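Long-range contact in D-glyceraldehyde dehydrogenase (NADP(+)) (Thermoplasma acidophilum, PDB 5IZD), which oxidises D-glyceraldehyde to (R)-glycerate with NADP(+) in the non-phosphorylated Entner-Doudoroff pathway, working as a homotetramer built as a dimer of dimers: residues K251-V256 with I428-L433. Sequence-based numbering, arbitrary orientation.
Sequences KAPFMV and IRFGEL
Pro253 lays its CD over one face of the Phe430 ring, a CH-pi contact in the mixed beta sheet of the aldehyde dehydrogenase fold. Strands 252-256 and 432-435 are not neighbours there: strand 410-414 runs between them, parallel to both. No hydrogen bond links 251-256 to 428-433, and what joins them is apolar side chains meeting on one side of the sheet, with Ser411 of the intervening strand touched by Pro253, Ile428, Phe430 and Leu433. The proline CD sits 4.1 Å from the centroid of the Phe430 ring, 26° off its normal and therefore displaced toward the rim, where it is 3.8 Å from Phe430 CE2. Phe430 also makes a cation-pi contact with Arg451.

Two residues further along strand 252-256, on the same side of the sheet, Met255 meets Ile428 tip to tip. Met255 SD lies 3.8 Å from Ile428 CD1, and the bend at chi3 (-75°) brings Met255 CE beside the same CD1. Helix 395-403 covers this layer, with Met398 and Ala402 against Met255 and Tyr399 against Ile428.

All the touching residues are buried, so the contrast is between close and looser packing. Lys251 O lies obliquely to the Phe430 ring, 4.4 Å from its CE2, while Lys251 NZ turns away to a salt bridge with Glu285 and the side chain lies against Ile382, assigned to NADP(+) binding by similarity. At the other end Leu433, whose strand continues the sheet into a second subunit, brings CD1 only to 4.4 Å from Met255 CE, against 3.9 Å between that CE and Ile428 CD1.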
ATOM      1  N   LYS A 251       8.331  26.523 -14.097  1.00 29.06           N
ATOM      2  CA  LYS A 251       8.073  27.361 -15.243  1.00 29.09           C
ATOM      3  C   LYS A 251       6.978  26.742 -16.033  1.00 28.88           C
ATOM      4  O   LYS A 251       7.191  26.264 -17.147  1.00 29.24           O
ATOM      5  CB  LYS A 251       9.364  27.548 -16.024  1.00 29.49           C
ATOM      6  CG  LYS A 251       9.294  28.500 -17.224  1.00 30.17           C
ATOM      7  CD  LYS A 251       9.733  29.924 -16.835  1.00 30.29           C
ATOM      8  CE  LYS A 251       9.446  30.923 -17.945  1.00 30.86           C
ATOM      9  NZ  LYS A 251       9.367  32.272 -17.347  1.00 31.12           N
ATOM     10  N   ALA A 252       5.793  26.796 -15.458  1.00 28.31           N
ATOM     11  CA  ALA A 252       4.675  26.033 -15.936  1.00 28.08           C
ATOM     12  C   ALA A 252       4.212  26.435 -17.337  1.00 28.50           C
ATOM     13  O   ALA A 252       3.854  27.609 -17.549  1.00 28.80           O
ATOM     14  CB  ALA A 252       3.519  26.158 -14.963  1.00 27.87           C
ATOM     15  N   PRO A 253       4.240  25.476 -18.296  1.00 28.45           N
ATOM     16  CA  PRO A 253       3.590  25.788 -19.556  1.00 28.89           C
ATOM     17  C   PRO A 253       2.064  25.714 -19.446  1.00 28.90           C
ATOM     18  O   PRO A 253       1.528  24.791 -18.822  1.00 28.47           O
ATOM     19  CB  PRO A 253       4.108  24.683 -20.506  1.00 28.96           C
ATOM     20  CG  PRO A 253       4.285  23.476 -19.635  1.00 28.56           C
ATOM     21  CD  PRO A 253       4.655  24.061 -18.230  1.00 28.18           C
ATOM     22  N   PHE A 254       1.402  26.652 -20.109  1.00 29.33           N
ATOM     23  CA  PHE A 254      -0.041  26.726 -20.212  1.00 29.71           C
ATOM     24  C   PHE A 254      -0.440  26.463 -21.677  1.00 30.69           C
ATOM     25  O   PHE A 254      -0.239  27.327 -22.557  1.00 31.09           O
ATOM     26  CB  PHE A 254      -0.500  28.105 -19.758  1.00 29.68           C
ATOM     27  CG  PHE A 254      -1.954  28.184 -19.398  1.00 29.70           C
ATOM     28  CD1 PHE A 254      -2.924  28.247 -20.388  1.00 30.23           C
ATOM     29  CD2 PHE A 254      -2.358  28.162 -18.077  1.00 29.26           C
ATOM     30  CE1 PHE A 254      -4.270  28.317 -20.060  1.00 30.40           C
ATOM     31  CE2 PHE A 254      -3.696  28.203 -17.748  1.00 29.42           C
ATOM     32  CZ  PHE A 254      -4.656  28.282 -18.734  1.00 29.95           C
ATOM     33  N   MET A 255      -1.060  25.302 -21.926  1.00 31.19           N
ATOM     34  CA  MET A 255      -1.263  24.813 -23.285  1.00 32.26           C
ATOM     35  C   MET A 255      -2.752  24.785 -23.631  1.00 32.94           C
ATOM     36  O   MET A 255      -3.537  24.166 -22.926  1.00 33.31           O
ATOM     37  CB  MET A 255      -0.655  23.393 -23.386  1.00 32.47           C
ATOM     38  CG  MET A 255       0.869  23.387 -23.257  1.00 32.47           C
ATOM     39  SD  MET A 255       1.570  21.746 -22.889  1.00 32.49           S
ATOM     40  CE  MET A 255       1.133  21.613 -21.153  1.00 31.90           C
ATOM     41  N   VAL A 256      -3.147  25.424 -24.720  1.00 33.54           N
ATOM     42  CA  VAL A 256      -4.540  25.557 -25.109  1.00 34.02           C
ATOM     43  C   VAL A 256      -4.637  25.016 -26.535  1.00 34.86           C
ATOM     44  O   VAL A 256      -4.230  25.661 -27.502  1.00 34.95           O
ATOM     45  CB  VAL A 256      -5.002  27.024 -25.039  1.00 34.22           C
ATOM     46  CG1 VAL A 256      -6.483  27.147 -25.389  1.00 34.73           C
ATOM     47  CG2 VAL A 256      -4.711  27.614 -23.621  1.00 33.48           C
ATOM     48  N   ILE A 428       3.976  14.653 -20.885  1.00 31.27           N
ATOM     49  CA  ILE A 428       4.266  15.956 -20.219  1.00 30.60           C
ATOM     50  C   ILE A 428       4.983  15.631 -18.942  1.00 29.44           C
ATOM     51  O   ILE A 428       4.377  15.157 -17.956  1.00 28.64           O
ATOM     52  CB  ILE A 428       2.996  16.818 -19.917  1.00 30.80           C
ATOM     53  CG1 ILE A 428       2.255  17.201 -21.202  1.00 31.57           C
ATOM     54  CG2 ILE A 428       3.342  18.066 -19.103  1.00 30.43           C
ATOM     55  CD1 ILE A 428       2.942  18.284 -21.986  1.00 31.97           C
ATOM     56  N   ARG A 429       6.289  15.884 -18.966  1.00 29.06           N
ATOM     57  CA  ARG A 429       7.155  15.396 -17.923  1.00 28.63           C
ATOM     58  C   ARG A 429       7.231  16.440 -16.854  1.00 28.10           C
ATOM     59  O   ARG A 429       8.309  17.033 -16.634  1.00 28.07           O
ATOM     60  CB  ARG A 429       8.519  15.063 -18.489  1.00 28.90           C
ATOM     61  CG  ARG A 429       8.500  13.898 -19.463  1.00 29.36           C
ATOM     62  CD  ARG A 429       8.520  12.566 -18.748  1.00 29.24           C
ATOM     63  NE  ARG A 429       9.801  12.306 -18.134  1.00 29.07           N
ATOM     64  CZ  ARG A 429      10.055  11.272 -17.325  1.00 28.96           C
ATOM     65  NH1 ARG A 429       9.113  10.392 -17.032  1.00 28.95           N
ATOM     66  NH2 ARG A 429      11.259  11.118 -16.793  1.00 28.89           N
ATOM     67  N   PHE A 430       6.072  16.687 -16.227  1.00 27.77           N
ATOM     68  CA  PHE A 430       5.930  17.682 -15.147  1.00 27.56           C
ATOM     69  C   PHE A 430       5.272  16.965 -13.987  1.00 27.33           C
ATOM     70  O   PHE A 430       4.548  15.987 -14.202  1.00 27.56           O
ATOM     71  CB  PHE A 430       5.099  18.886 -15.596  1.00 27.56           C
ATOM     72  CG  PHE A 430       5.909  19.872 -16.354  1.00 27.80           C
ATOM     73  CD1 PHE A 430       6.320  19.592 -17.655  1.00 28.11           C
ATOM     74  CD2 PHE A 430       6.344  21.042 -15.749  1.00 27.60           C
ATOM     75  CE1 PHE A 430       7.147  20.458 -18.352  1.00 28.36           C
ATOM     76  CE2 PHE A 430       7.173  21.919 -16.434  1.00 27.94           C
ATOM     77  CZ  PHE A 430       7.571  21.629 -17.746  1.00 28.37           C
ATOM     78  N   GLY A 431       5.554  17.436 -12.782  1.00 26.93           N
ATOM     79  CA  GLY A 431       4.997  16.818 -11.561  1.00 26.73           C
ATOM     80  C   GLY A 431       3.503  16.994 -11.426  1.00 26.84           C
ATOM     81  O   GLY A 431       2.832  16.095 -10.893  1.00 26.75           O
ATOM     82  N   GLU A 432       2.971  18.106 -11.933  1.00 27.16           N
ATOM     83  CA  GLU A 432       1.524  18.343 -11.936  1.00 27.60           C
ATOM     84  C   GLU A 432       1.023  18.795 -13.300  1.00 27.81           C
ATOM     85  O   GLU A 432       1.592  19.718 -13.907  1.00 27.52           O
ATOM     86  CB  GLU A 432       1.105  19.372 -10.870  1.00 28.02           C
ATOM     87  CG  GLU A 432       1.600  19.028  -9.490  1.00 28.20           C
ATOM     88  CD  GLU A 432       1.253  20.040  -8.424  1.00 28.67           C
ATOM     89  OE1 GLU A 432       1.245  19.586  -7.259  1.00 28.91           O
ATOM     90  OE2 GLU A 432       1.087  21.283  -8.687  1.00 29.48           O
ATOM     91  N   LEU A 433      -0.010  18.093 -13.814  1.00 28.06           N
ATOM     92  CA  LEU A 433      -0.691  18.506 -15.024  1.00 28.61           C
ATOM     93  C   LEU A 433      -2.152  18.809 -14.659  1.00 28.86           C
ATOM     94  O   LEU A 433      -2.865  17.927 -14.218  1.00 29.18           O
ATOM     95  CB  LEU A 433      -0.544  17.450 -16.134  1.00 28.99           C
ATOM     96  CG  LEU A 433      -1.309  17.699 -17.432  1.00 29.63           C
ATOM     97  CD1 LEU A 433      -0.826  18.909 -18.212  1.00 29.83           C
ATOM     98  CD2 LEU A 433      -1.261  16.448 -18.289  1.00 30.19           C
TER